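PDB 3FJ1: putative phosphosugar isomerase from Silicibacter pomeroyi DSS-3, which is of unconfirmed function but, as a protein built of two SIS domains, probably binds a phosphosugar or a related carbohydrate derivative. Local coordinates for residues I6-R11 with P146-A151; E15-V20 with T186-S191; I140-G145 with V157-A162. All blocks are in the same frame, centred on the assembly; numbering follows the deposited sequence. Where two conformers were deposited one is given.

Overall arrangement
Interactions 1 and 2 pack helix 8-41 on later parts of the chain, and interaction 3 lies within the first SIS domain. Interactions 1 and 2 use this helix near its start and about two turns on, and their centres lie about 14 Å apart. They also touch, because Arg10 reaches the backbone of Ser191. Interaction 3 joins strand 138-141 to helix 153-171, with its centre about 13 Å from that of interaction 2 and about 16 Å from that of interaction 1. Val157 links it to interaction 2. In sequence the order is 6-11, 15-20, 140-145, 146-151, 157-162, 186-191. The N-terminal helix is thus tied to parts more than 130 residues away.

Interaction 1: I6-R11 with P146-A151; sequences ITRMRR and PELSVA
Arg8 lays the aliphatic part of its side chain along Leu148, with Arg8 CG 3.5 Å from Leu148 CB. The contact joins the N-terminal turn of helix 8-41 to the loop that runs from strand 138-141 to helix 153-171 in the first SIS domain. Arg8 and Leu148 lie side by side and point the same way. CG of Arg8 stands anti to the backbone N (chi1 -171°), and the chain then bends at both chi2 and chi3. The bends keep the guanidinium alongside Leu148. Leu148 CD1 lies over one of its faces, 3.8 Å from Arg8 NE. Leu148 is exposed, and so is Arg8, which was modelled in two conformers. This side of the contact is therefore its outer one.

Ser149 and Ala151 face Met9, a selenomethionine, on the buried side. Ser149 CB comes within 3.7 Å of Met9 CA and so packs on the helix backbone. Further in, the extended Met9 side chain passes Ala151. Met9 CG lies 3.9 Å from Ala151 CB, and SE and CE are almost as near. Thr230 of helix 217-231 touches both Met9 and Ala151, and Val320 of helix 308-326 also packs on Met9.

Thr7 is the N-cap of helix 8-41. Thr7 OG1 accepts from Arg10 N at 2.9 Å with an angle of 159°, and it also bonds to Glu321. Glu12, one turn on from Arg8, holds the loop by its carboxylate, which meets Leu148 N and Ser149 OG. Ser149 has two conformers, and the bonds of its OG hold for this one. A water joins the two segments. It donates to Ser149 OG at 3.1 Å and, on the helix side, to Met9 O at 2.9 Å.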
ATOM      1  N   ILE A   6     -34.993  -4.445  -6.581  1.00 16.13           N
ATOM      2  CA  ILE A   6     -33.660  -5.032  -6.449  1.00 14.94           C
ATOM      3  C   ILE A   6     -32.653  -3.978  -6.851  1.00 14.35           C
ATOM      4  O   ILE A   6     -32.763  -3.397  -7.932  1.00 13.63           O
ATOM      5  CB  ILE A   6     -33.542  -6.286  -7.330  1.00 15.01           C
ATOM      6  CG1 ILE A   6     -34.542  -7.339  -6.827  1.00 15.07           C
ATOM      7  CG2 ILE A   6     -32.100  -6.798  -7.360  1.00 13.88           C
ATOM      8  CD1 ILE A   6     -34.673  -8.552  -7.710  1.00 16.11           C
ATOM      9  N   THR A   7     -31.653  -3.740  -5.990  1.00 13.30           N
ATOM     10  CA  THR A   7     -30.630  -2.741  -6.265  1.00 12.42           C
ATOM     11  C   THR A   7     -29.708  -3.181  -7.411  1.00 12.24           C
ATOM     12  O   THR A   7     -29.523  -4.374  -7.639  1.00 10.75           O
ATOM     13  CB  THR A   7     -29.695  -2.479  -5.036  1.00 12.15           C
ATOM     14  OG1 THR A   7     -28.945  -3.671  -4.725  1.00 11.76           O
ATOM     15  CG2 THR A   7     -30.509  -2.003  -3.772  1.00 12.12           C
ATOM     16  N   ARG A   8     -29.099  -2.219  -8.087  1.00 11.92           N
ATOM     17  CA  ARG A   8     -28.146  -2.533  -9.137  0.50 11.23           C
ATOM     18  C   ARG A   8     -26.985  -3.336  -8.547  1.00 11.89           C
ATOM     19  O   ARG A   8     -26.461  -4.243  -9.169  1.00 11.08           O
ATOM     20  CB  ARG A   8     -27.657  -1.250  -9.827  0.50 10.67           C
ATOM     21  CG  ARG A   8     -26.817  -1.470 -11.079  0.50  9.96           C
ATOM     22  CD  ARG A   8     -27.567  -2.271 -12.156  0.50  8.73           C
ATOM     23  NE  ARG A   8     -28.602  -1.481 -12.822  0.50  8.00           N
ATOM     24  CZ  ARG A   8     -29.543  -1.983 -13.618  0.50  7.29           C
ATOM     25  NH1 ARG A   8     -29.604  -3.293 -13.833  0.50  5.95           N
ATOM     26  NH2 ARG A   8     -30.442  -1.158 -14.170  0.50  6.97           N
HETATM   27  N   MSE A   9     -26.591  -2.994  -7.326  1.00 12.18           N
HETATM   28  CA  MSE A   9     -25.502  -3.717  -6.662  1.00 12.04           C
HETATM   29  C   MSE A   9     -25.866  -5.180  -6.535  1.00 11.57           C
HETATM   30  O   MSE A   9     -25.062  -6.055  -6.850  1.00 11.45           O
HETATM   31  CB  MSE A   9     -25.212  -3.132  -5.281  1.00 11.97           C
HETATM   32  CG  MSE A   9     -24.069  -3.803  -4.596  1.00 12.54           C
HETATM   33 SE   MSE A   9     -23.623  -2.929  -2.904  1.00 13.58          SE
HETATM   34  CE  MSE A   9     -22.180  -4.121  -2.297  1.00 11.95           C
ATOM     35  N   ARG A  10     -27.085  -5.461  -6.078  1.00 12.16           N
ATOM     36  CA  ARG A  10     -27.524  -6.859  -5.948  1.00 12.14           C
ATOM     37  C   ARG A  10     -27.623  -7.565  -7.297  1.00 11.87           C
ATOM     38  O   ARG A  10     -27.257  -8.725  -7.403  1.00 11.39           O
ATOM     39  CB  ARG A  10     -28.856  -6.979  -5.209  1.00 12.90           C
ATOM     40  CG  ARG A  10     -29.249  -8.437  -4.905  1.00 13.06           C
ATOM     41  CD  ARG A  10     -28.322  -9.111  -3.877  1.00 13.47           C
ATOM     42  NE  ARG A  10     -28.008 -10.485  -4.248  1.00 13.82           N
ATOM     43  CZ  ARG A  10     -27.249 -11.305  -3.521  1.00 13.60           C
ATOM     44  NH1 ARG A  10     -26.794 -10.932  -2.332  1.00 13.87           N
ATOM     45  NH2 ARG A  10     -27.004 -12.525  -3.952  1.00 14.24           N
ATOM     46  N   ARG A  11     -28.144  -6.883  -8.314  1.00 12.01           N
ATOM     47  CA  ARG A  11     -28.246  -7.471  -9.650  1.00 12.25           C
ATOM     48  C   ARG A  11     -26.847  -7.933 -10.080  1.00 11.85           C
ATOM     49  O   ARG A  11     -26.676  -9.010 -10.621  1.00 11.43           O
ATOM     50  CB  ARG A  11     -28.699  -6.433 -10.681  1.00 12.79           C
ATOM     51  CG  ARG A  11     -30.118  -5.915 -10.560  1.00 13.60           C
ATOM     52  CD  ARG A  11     -31.082  -6.866 -11.114  1.00 14.24           C
ATOM     53  NE  ARG A  11     -32.460  -6.370 -11.081  1.00 14.16           N
ATOM     54  CZ  ARG A  11     -33.520  -7.152 -11.187  1.00 13.95           C
ATOM     55  NH1 ARG A  11     -33.371  -8.464 -11.282  1.00 13.98           N
ATOM     56  NH2 ARG A  11     -34.741  -6.625 -11.136  1.00 14.18           N
ATOM     57  N   PRO A 146     -21.119  -4.983 -18.701  1.00 18.29           N
ATOM     58  CA  PRO A 146     -21.312  -3.629 -18.178  1.00 18.91           C
ATOM     59  C   PRO A 146     -21.549  -3.610 -16.662  1.00 18.71           C
ATOM     60  O   PRO A 146     -22.283  -4.448 -16.135  1.00 18.92           O
ATOM     61  CB  PRO A 146     -22.561  -3.115 -18.945  1.00 19.11           C
ATOM     62  CG  PRO A 146     -23.272  -4.338 -19.427  1.00 19.01           C
ATOM     63  CD  PRO A 146     -22.197  -5.414 -19.603  1.00 18.90           C
ATOM     64  N   GLU A 147     -20.887  -2.698 -15.970  1.00 20.46           N
ATOM     65  CA  GLU A 147     -21.103  -2.542 -14.541  1.00 21.12           C
ATOM     66  C   GLU A 147     -22.038  -1.363 -14.457  1.00 20.41           C
ATOM     67  O   GLU A 147     -21.867  -0.408 -15.187  1.00 20.89           O
ATOM     68  CB  GLU A 147     -19.832  -2.142 -13.777  1.00 22.93           C
ATOM     69  CG  GLU A 147     -18.517  -2.901 -14.046  1.00 24.12           C
ATOM     70  CD  GLU A 147     -18.397  -4.315 -13.458  1.00 24.87           C
ATOM     71  OE1 GLU A 147     -18.531  -4.545 -12.201  1.00 24.01           O
ATOM     72  OE2 GLU A 147     -18.085  -5.199 -14.309  1.00 25.96           O
ATOM     73  N   LEU A 148     -23.061  -1.417 -13.632  1.00 19.73           N
ATOM     74  CA  LEU A 148     -23.808  -0.179 -13.354  1.00 19.34           C
ATOM     75  C   LEU A 148     -23.745   0.176 -11.876  1.00 18.45           C
ATOM     76  O   LEU A 148     -24.175   1.278 -11.495  1.00 19.85           O
ATOM     77  CB  LEU A 148     -25.245  -0.170 -13.900  1.00 19.66           C
ATOM     78  CG  LEU A 148     -25.319  -0.040 -15.429  1.00 19.81           C
ATOM     79  CD1 LEU A 148     -26.798   0.014 -15.869  1.00 19.85           C
ATOM     80  CD2 LEU A 148     -24.562   1.188 -15.866  1.00 19.18           C
ATOM     81  N   SER A 149     -23.177  -0.698 -11.050  1.00 16.38           N
ATOM     82  CA  SER A 149     -23.052  -0.425  -9.637  0.50 15.85           C
ATOM     83  C   SER A 149     -21.680   0.185  -9.344  1.00 15.55           C
ATOM     84  O   SER A 149     -20.660  -0.265  -9.912  1.00 13.95           O
ATOM     85  CB  SER A 149     -23.247  -1.713  -8.825  0.50 16.07           C
ATOM     86  OG  SER A 149     -22.333  -2.730  -9.217  0.50 16.35           O
ATOM     87  N   VAL A 150     -21.665   1.177  -8.454  1.00 14.28           N
ATOM     88  CA  VAL A 150     -20.398   1.755  -8.014  0.50 14.43           C
ATOM     89  C   VAL A 150     -19.588   0.700  -7.273  1.00 14.02           C
ATOM     90  O   VAL A 150     -18.373   0.785  -7.251  1.00 14.89           O
ATOM     91  CB  VAL A 150     -20.566   3.001  -7.110  0.50 14.56           C
ATOM     92  CG1 VAL A 150     -21.128   4.163  -7.936  0.50 14.73           C
ATOM     93  CG2 VAL A 150     -21.427   2.675  -5.896  0.50 14.32           C
ATOM     94  N   ALA A 151     -20.244  -0.322  -6.721  1.00 13.02           N
ATOM     95  CA  ALA A 151     -19.537  -1.428  -6.039  1.00 12.83           C
ATOM     96  C   ALA A 151     -18.596  -2.147  -7.027  1.00 12.68           C
ATOM     97  O   ALA A 151     -17.537  -2.641  -6.617  1.00 12.81           O
ATOM     98  CB  ALA A 151     -20.525  -2.398  -5.454  1.00 12.63           C
TER
HETATM   99  O   HOH W   1     -22.395  -5.070  -7.237  1.00 23.59           O

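Interaction 2: E15-V20 with T186-S191; sequences EIPEAV and TLAAAS
Leu187 points its CD1 branch at two methyl groups of the facing helix and crosses the side chains of Ile16 and Val20 at about a right angle. Leu187 CD1 lies 3.9 Å from Ile16 CG2 and equally 3.9 Å from Val20 CG2. Ile16 and Val20 are one helical turn apart, so the leucine branch meets both on the same face. A chi2 of -178° sets Leu187 CD1 anti to CA, and this is the branch that reaches the facing helix. Pro17 makes the other half of the contact. Its ring approaches by CG and packs on the backbone, with Pro17 CG 3.6 Å from Ala188 N. Pro17 CG is also 4.0 Å from Ala188 CB. The small alanine lets the ring come close to the helix.

This is antiparallel helix-helix packing. The segments run at 169°, and their axes approach to 8.4 Å. Helix 8-41 is kinked here: Pro17 has no N-H, and the N of Glu18 also makes no bond to the turn before. On the other helix, Ser191 OG donates to Ala188 O at 2.6 Å.

The contact is apolar and largely buried. Val157 of helix 153-171 packs on Ile16, Val20 and Leu187 together. Val314 of helix 308-326 touches Leu187 and Ser191, so helix 183-191 packs on both helix 8-41 and helix 308-326.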
ATOM      1  N   GLU A  15     -25.145 -11.705 -10.819  1.00 11.45           N
ATOM      2  CA  GLU A  15     -24.504 -12.021 -12.120  1.00 12.78           C
ATOM      3  C   GLU A  15     -23.052 -12.482 -12.006  1.00 11.00           C
ATOM      4  O   GLU A  15     -22.500 -12.907 -13.021  1.00  8.54           O
ATOM      5  CB  GLU A  15     -24.491 -10.790 -13.045  1.00 14.42           C
ATOM      6  CG  GLU A  15     -25.858 -10.290 -13.481  1.00 16.72           C
ATOM      7  CD  GLU A  15     -25.870  -8.898 -14.138  1.00 17.68           C
ATOM      8  OE1 GLU A  15     -24.857  -8.161 -14.060  1.00 20.84           O
ATOM      9  OE2 GLU A  15     -26.946  -8.519 -14.717  1.00 21.70           O
ATOM     10  N   ILE A  16     -22.425 -12.378 -10.812  1.00 10.86           N
ATOM     11  CA  ILE A  16     -21.012 -12.757 -10.662  1.00 10.57           C
ATOM     12  C   ILE A  16     -20.716 -14.207 -11.083  1.00 10.51           C
ATOM     13  O   ILE A  16     -19.803 -14.440 -11.872  1.00 11.26           O
ATOM     14  CB  ILE A  16     -20.431 -12.443  -9.243  1.00 10.43           C
ATOM     15  CG1 ILE A  16     -20.235 -10.936  -9.032  1.00 10.46           C
ATOM     16  CG2 ILE A  16     -19.077 -13.197  -8.985  1.00  9.89           C
ATOM     17  CD1 ILE A  16     -19.985 -10.522  -7.560  1.00 10.21           C
ATOM     18  N   PRO A  17     -21.482 -15.192 -10.591  1.00 10.60           N
ATOM     19  CA  PRO A  17     -21.185 -16.564 -11.047  1.00 10.79           C
ATOM     20  C   PRO A  17     -21.197 -16.782 -12.590  1.00 10.76           C
ATOM     21  O   PRO A  17     -20.266 -17.427 -13.111  1.00 10.83           O
ATOM     22  CB  PRO A  17     -22.269 -17.398 -10.359  1.00 10.78           C
ATOM     23  CG  PRO A  17     -22.623 -16.597  -9.123  1.00 10.93           C
ATOM     24  CD  PRO A  17     -22.559 -15.173  -9.585  1.00 10.65           C
ATOM     25  N   GLU A  18     -22.197 -16.249 -13.314  1.00 10.31           N
ATOM     26  CA  GLU A  18     -22.260 -16.418 -14.762  0.50  9.83           C
ATOM     27  C   GLU A  18     -21.187 -15.611 -15.490  1.00  9.95           C
ATOM     28  O   GLU A  18     -20.732 -16.013 -16.557  1.00  9.72           O
ATOM     29  CB  GLU A  18     -23.635 -16.014 -15.319  0.50  9.80           C
ATOM     30  CG  GLU A  18     -23.977 -16.721 -16.623  0.50  9.72           C
ATOM     31  CD  GLU A  18     -24.314 -18.196 -16.409  0.50  9.55           C
ATOM     32  OE1 GLU A  18     -24.864 -18.503 -15.332  0.50  9.72           O
ATOM     33  OE2 GLU A  18     -24.031 -19.031 -17.300  0.50  9.21           O
ATOM     34  N   ALA A  19     -20.816 -14.461 -14.926  1.00  9.55           N
ATOM     35  CA  ALA A  19     -19.755 -13.637 -15.491  1.00  9.17           C
ATOM     36  C   ALA A  19     -18.457 -14.445 -15.464  1.00  9.65           C
ATOM     37  O   ALA A  19     -17.733 -14.503 -16.447  1.00  8.81           O
ATOM     38  CB  ALA A  19     -19.583 -12.339 -14.692  1.00  9.35           C
ATOM     39  N   VAL A  20     -18.143 -15.045 -14.312  1.00  7.79           N
ATOM     40  CA  VAL A  20     -16.978 -15.930 -14.205  1.00  8.71           C
ATOM     41  C   VAL A  20     -17.067 -17.089 -15.198  1.00  9.52           C
ATOM     42  O   VAL A  20     -16.078 -17.468 -15.814  1.00  8.72           O
ATOM     43  CB  VAL A  20     -16.793 -16.416 -12.739  1.00  8.24           C
ATOM     44  CG1 VAL A  20     -15.703 -17.467 -12.641  1.00  6.68           C
ATOM     45  CG2 VAL A  20     -16.479 -15.208 -11.821  1.00  8.69           C
ATOM     46  N   THR A 186     -19.117 -22.316  -6.563  1.00 10.90           N
ATOM     47  CA  THR A 186     -18.654 -21.793  -5.289  1.00 10.29           C
ATOM     48  C   THR A 186     -19.201 -20.394  -5.058  1.00  9.97           C
ATOM     49  O   THR A 186     -19.682 -20.081  -3.957  1.00  9.45           O
ATOM     50  CB  THR A 186     -17.101 -21.772  -5.250  1.00  9.87           C
ATOM     51  OG1 THR A 186     -16.601 -23.099  -5.462  1.00  9.81           O
ATOM     52  CG2 THR A 186     -16.563 -21.264  -3.885  1.00  9.78           C
ATOM     53  N   LEU A 187     -19.131 -19.544  -6.092  1.00  8.84           N
ATOM     54  CA  LEU A 187     -19.524 -18.137  -5.934  1.00  9.24           C
ATOM     55  C   LEU A 187     -21.022 -17.971  -5.872  1.00  9.01           C
ATOM     56  O   LEU A 187     -21.521 -17.052  -5.196  1.00  9.81           O
ATOM     57  CB  LEU A 187     -18.907 -17.244  -7.014  1.00  8.80           C
ATOM     58  CG  LEU A 187     -17.359 -17.226  -6.974  1.00  8.72           C
ATOM     59  CD1 LEU A 187     -16.792 -16.278  -8.052  1.00  9.86           C
ATOM     60  CD2 LEU A 187     -16.796 -16.872  -5.590  1.00  8.39           C
ATOM     61  N   ALA A 188     -21.738 -18.867  -6.540  1.00  9.67           N
ATOM     62  CA  ALA A 188     -23.199 -18.873  -6.454  1.00  9.95           C
ATOM     63  C   ALA A 188     -23.575 -19.094  -4.981  1.00 10.52           C
ATOM     64  O   ALA A 188     -24.360 -18.335  -4.418  1.00 11.64           O
ATOM     65  CB  ALA A 188     -23.791 -19.950  -7.326  1.00  9.87           C
ATOM     66  N   ALA A 189     -22.986 -20.131  -4.371  1.00 10.83           N
ATOM     67  CA  ALA A 189     -23.192 -20.452  -2.964  1.00 10.42           C
ATOM     68  C   ALA A 189     -22.816 -19.264  -2.085  1.00 11.50           C
ATOM     69  O   ALA A 189     -23.609 -18.804  -1.238  1.00  9.50           O
ATOM     70  CB  ALA A 189     -22.387 -21.692  -2.604  1.00 11.12           C
ATOM     71  N   ALA A 190     -21.586 -18.724  -2.294  1.00  9.87           N
ATOM     72  CA  ALA A 190     -21.148 -17.557  -1.554  1.00 10.10           C
ATOM     73  C   ALA A 190     -22.094 -16.351  -1.615  1.00 10.37           C
ATOM     74  O   ALA A 190     -22.217 -15.609  -0.644  1.00 10.74           O
ATOM     75  CB  ALA A 190     -19.724 -17.131  -2.057  1.00  9.10           C
ATOM     76  N   SER A 191     -22.752 -16.133  -2.754  1.00 10.27           N
ATOM     77  CA  SER A 191     -23.630 -14.989  -2.906  1.00 11.17           C
ATOM     78  C   SER A 191     -24.925 -15.169  -2.104  1.00 12.22           C
ATOM     79  O   SER A 191     -25.657 -14.212  -1.925  1.00 12.45           O
ATOM     80  CB  SER A 191     -23.977 -14.752  -4.372  1.00 10.96           C
ATOM     81  OG  SER A 191     -24.795 -15.787  -4.897  1.00 11.16           O
TER

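Interaction 3: I140-G145 with V157-A162; sequences IDIHAG and VTSAVA
This contact belongs to a strand-loop-helix unit of the first SIS domain, in which strand 138-141 is followed by helix 153-171. Ile142, in the turn after the strand, is the main side chain. Its CG1 lies between the backbone N and the carbonyl carbon (chi1 72°), which directs CD1 to the helix. There Ile142 CD1 meets two hydroxyls, Ser159 OG at 3.3 Å and Thr158 OG1 at 3.4 Å. Both have polar partners within the helix: Thr158 OG1 bonds to Lys154 O and Ser159 OG to Thr155 O. The isoleucine therefore packs on hydroxyls already held by the turn before. On the other branch, Ile142 CG2 reaches Ala162 CB at 4.0 Å, where Ile140 CG2 also arrives. Replacing Ile142 with an alanine would probably open a gap beside Thr158 and Ser159 and leave Ala162 with less cover.

Thr158 crosses Ile142 at about a right angle. Thr158 CB is 3.2 Å from Ile142 O, a close approach to the backbone. Ala144 CB also comes to 3.4 Å from Thr158 OG1.

The turn is shaped by Asp141. Asp141 OD1 accepts from His143 N at 2.9 Å, forming an Asx turn, and the donor stands above the carboxylate plane. Asn126 holds the next part of the loop through Ala144 N and Gly145 O. Ile140 and Ile142 also bond by their backbones to strand 120-125. The arrangement is that of an alpha-beta-alpha sandwich, as in SIS domains, with a helix packed over one face of a parallel sheet, at its outermost strand in this chain.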
ATOM      1  N   ILE A 140      -6.128  -9.384 -22.056  1.00 13.33           N
ATOM      2  CA  ILE A 140      -7.066 -10.392 -21.625  1.00 13.70           C
ATOM      3  C   ILE A 140      -8.367  -9.679 -21.226  1.00 13.57           C
ATOM      4  O   ILE A 140      -8.417  -8.910 -20.240  1.00 12.67           O
ATOM      5  CB  ILE A 140      -6.518 -11.226 -20.454  1.00 14.61           C
ATOM      6  CG1 ILE A 140      -5.322 -12.050 -20.935  1.00 14.77           C
ATOM      7  CG2 ILE A 140      -7.604 -12.106 -19.882  1.00 14.21           C
ATOM      8  CD1 ILE A 140      -4.490 -12.658 -19.853  1.00 15.50           C
ATOM      9  N   ASP A 141      -9.414  -9.919 -22.012  1.00 13.76           N
ATOM     10  CA  ASP A 141     -10.746  -9.403 -21.719  1.00 13.54           C
ATOM     11  C   ASP A 141     -11.307 -10.180 -20.498  1.00 12.83           C
ATOM     12  O   ASP A 141     -11.431 -11.419 -20.528  1.00 12.89           O
ATOM     13  CB  ASP A 141     -11.622  -9.612 -22.946  1.00 14.47           C
ATOM     14  CG  ASP A 141     -13.004  -8.986 -22.839  1.00 14.78           C
ATOM     15  OD1 ASP A 141     -13.539  -8.722 -21.738  1.00 13.52           O
ATOM     16  OD2 ASP A 141     -13.594  -8.803 -23.934  1.00 16.01           O
ATOM     17  N   ILE A 142     -11.631  -9.452 -19.441  1.00 11.84           N
ATOM     18  CA  ILE A 142     -12.159 -10.058 -18.199  1.00 11.31           C
ATOM     19  C   ILE A 142     -13.633 -10.502 -18.241  1.00 11.16           C
ATOM     20  O   ILE A 142     -14.108 -11.204 -17.325  1.00 11.23           O
ATOM     21  CB  ILE A 142     -11.880  -9.151 -16.961  1.00 11.14           C
ATOM     22  CG1 ILE A 142     -12.768  -7.883 -16.955  1.00 11.21           C
ATOM     23  CG2 ILE A 142     -10.329  -8.837 -16.902  1.00 10.81           C
ATOM     24  CD1 ILE A 142     -12.606  -6.993 -15.702  1.00 10.30           C
ATOM     25  N   HIS A 143     -14.349 -10.135 -19.293  1.00 11.91           N
ATOM     26  CA  HIS A 143     -15.740 -10.557 -19.449  1.00 12.81           C
ATOM     27  C   HIS A 143     -16.650 -10.264 -18.244  1.00 12.62           C
ATOM     28  O   HIS A 143     -17.470 -11.086 -17.857  1.00 13.22           O
ATOM     29  CB  HIS A 143     -15.787 -12.060 -19.833  1.00 13.54           C
ATOM     30  CG  HIS A 143     -15.183 -12.367 -21.167  1.00 14.32           C
ATOM     31  ND1 HIS A 143     -13.835 -12.580 -21.353  1.00 15.31           N
ATOM     32  CD2 HIS A 143     -15.749 -12.480 -22.391  1.00 15.17           C
ATOM     33  CE1 HIS A 143     -13.597 -12.819 -22.629  1.00 14.92           C
ATOM     34  NE2 HIS A 143     -14.744 -12.764 -23.276  1.00 15.63           N
ATOM     35  N   ALA A 144     -16.491  -9.079 -17.660  1.00 13.42           N
ATOM     36  CA  ALA A 144     -17.295  -8.640 -16.533  1.00 13.78           C
ATOM     37  C   ALA A 144     -18.635  -8.137 -17.056  1.00 14.50           C
ATOM     38  O   ALA A 144     -19.627  -8.177 -16.336  1.00 15.44           O
ATOM     39  CB  ALA A 144     -16.597  -7.507 -15.800  1.00 13.52           C
ATOM     40  N   GLY A 145     -18.651  -7.685 -18.310  1.00 15.05           N
ATOM     41  CA  GLY A 145     -19.855  -7.064 -18.897  1.00 15.82           C
ATOM     42  C   GLY A 145     -20.030  -5.662 -18.334  1.00 16.29           C
ATOM     43  O   GLY A 145     -19.188  -5.168 -17.605  1.00 17.17           O
ATOM     44  N   VAL A 157     -13.993  -9.346  -9.189  1.00  8.92           N
ATOM     45  CA  VAL A 157     -13.958 -10.819  -9.230  1.00  8.91           C
ATOM     46  C   VAL A 157     -13.363 -11.336 -10.516  1.00  8.90           C
ATOM     47  O   VAL A 157     -12.432 -12.128 -10.470  1.00  9.17           O
ATOM     48  CB  VAL A 157     -15.337 -11.448  -8.914  1.00  9.40           C
ATOM     49  CG1 VAL A 157     -15.293 -12.953  -9.111  1.00  9.34           C
ATOM     50  CG2 VAL A 157     -15.764 -11.101  -7.463  1.00  9.43           C
ATOM     51  N   THR A 158     -13.863 -10.869 -11.660  1.00  8.91           N
ATOM     52  CA  THR A 158     -13.366 -11.323 -12.963  1.00  8.93           C
ATOM     53  C   THR A 158     -11.912 -10.911 -13.249  1.00  8.68           C
ATOM     54  O   THR A 158     -11.170 -11.678 -13.868  1.00  9.05           O
ATOM     55  CB  THR A 158     -14.266 -10.883 -14.143  1.00  8.54           C
ATOM     56  OG1 THR A 158     -14.356  -9.457 -14.202  1.00  7.61           O
ATOM     57  CG2 THR A 158     -15.676 -11.515 -14.033  1.00  8.53           C
ATOM     58  N   SER A 159     -11.506  -9.729 -12.791  1.00  8.57           N
ATOM     59  CA  SER A 159     -10.095  -9.306 -12.922  1.00  8.46           C
ATOM     60  C   SER A 159      -9.181 -10.320 -12.214  1.00  8.23           C
ATOM     61  O   SER A 159      -8.154 -10.785 -12.764  1.00  7.86           O
ATOM     62  CB  SER A 159      -9.882  -7.890 -12.378  1.00  8.29           C
ATOM     63  OG  SER A 159     -10.509  -6.894 -13.209  1.00 10.00           O
ATOM     64  N   ALA A 160      -9.528 -10.635 -10.963  1.00  8.42           N
ATOM     65  CA  ALA A 160      -8.767 -11.569 -10.201  1.00  7.65           C
ATOM     66  C   ALA A 160      -8.778 -12.962 -10.831  1.00  7.85           C
ATOM     67  O   ALA A 160      -7.725 -13.591 -10.936  1.00  7.51           O
ATOM     68  CB  ALA A 160      -9.228 -11.592  -8.711  1.00  6.95           C
ATOM     69  N   VAL A 161      -9.943 -13.418 -11.296  1.00  8.07           N
ATOM     70  CA  VAL A 161     -10.043 -14.719 -11.927  1.00  7.95           C
ATOM     71  C   VAL A 161      -9.180 -14.793 -13.191  1.00  7.15           C
ATOM     72  O   VAL A 161      -8.435 -15.773 -13.368  1.00  7.46           O
ATOM     73  CB  VAL A 161     -11.500 -15.113 -12.221  1.00  7.68           C
ATOM     74  CG1 VAL A 161     -11.549 -16.312 -13.117  1.00  7.96           C
ATOM     75  CG2 VAL A 161     -12.226 -15.390 -10.881  1.00  7.69           C
ATOM     76  N   ALA A 162      -9.254 -13.758 -14.028  1.00  7.41           N
ATOM     77  CA  ALA A 162      -8.414 -13.672 -15.233  1.00  7.78           C
ATOM     78  C   ALA A 162      -6.929 -13.824 -14.901  1.00  8.30           C
ATOM     79  O   ALA A 162      -6.211 -14.594 -15.571  1.00  7.58           O
ATOM     80  CB  ALA A 162      -8.677 -12.390 -16.020  1.00  7.72           C
TER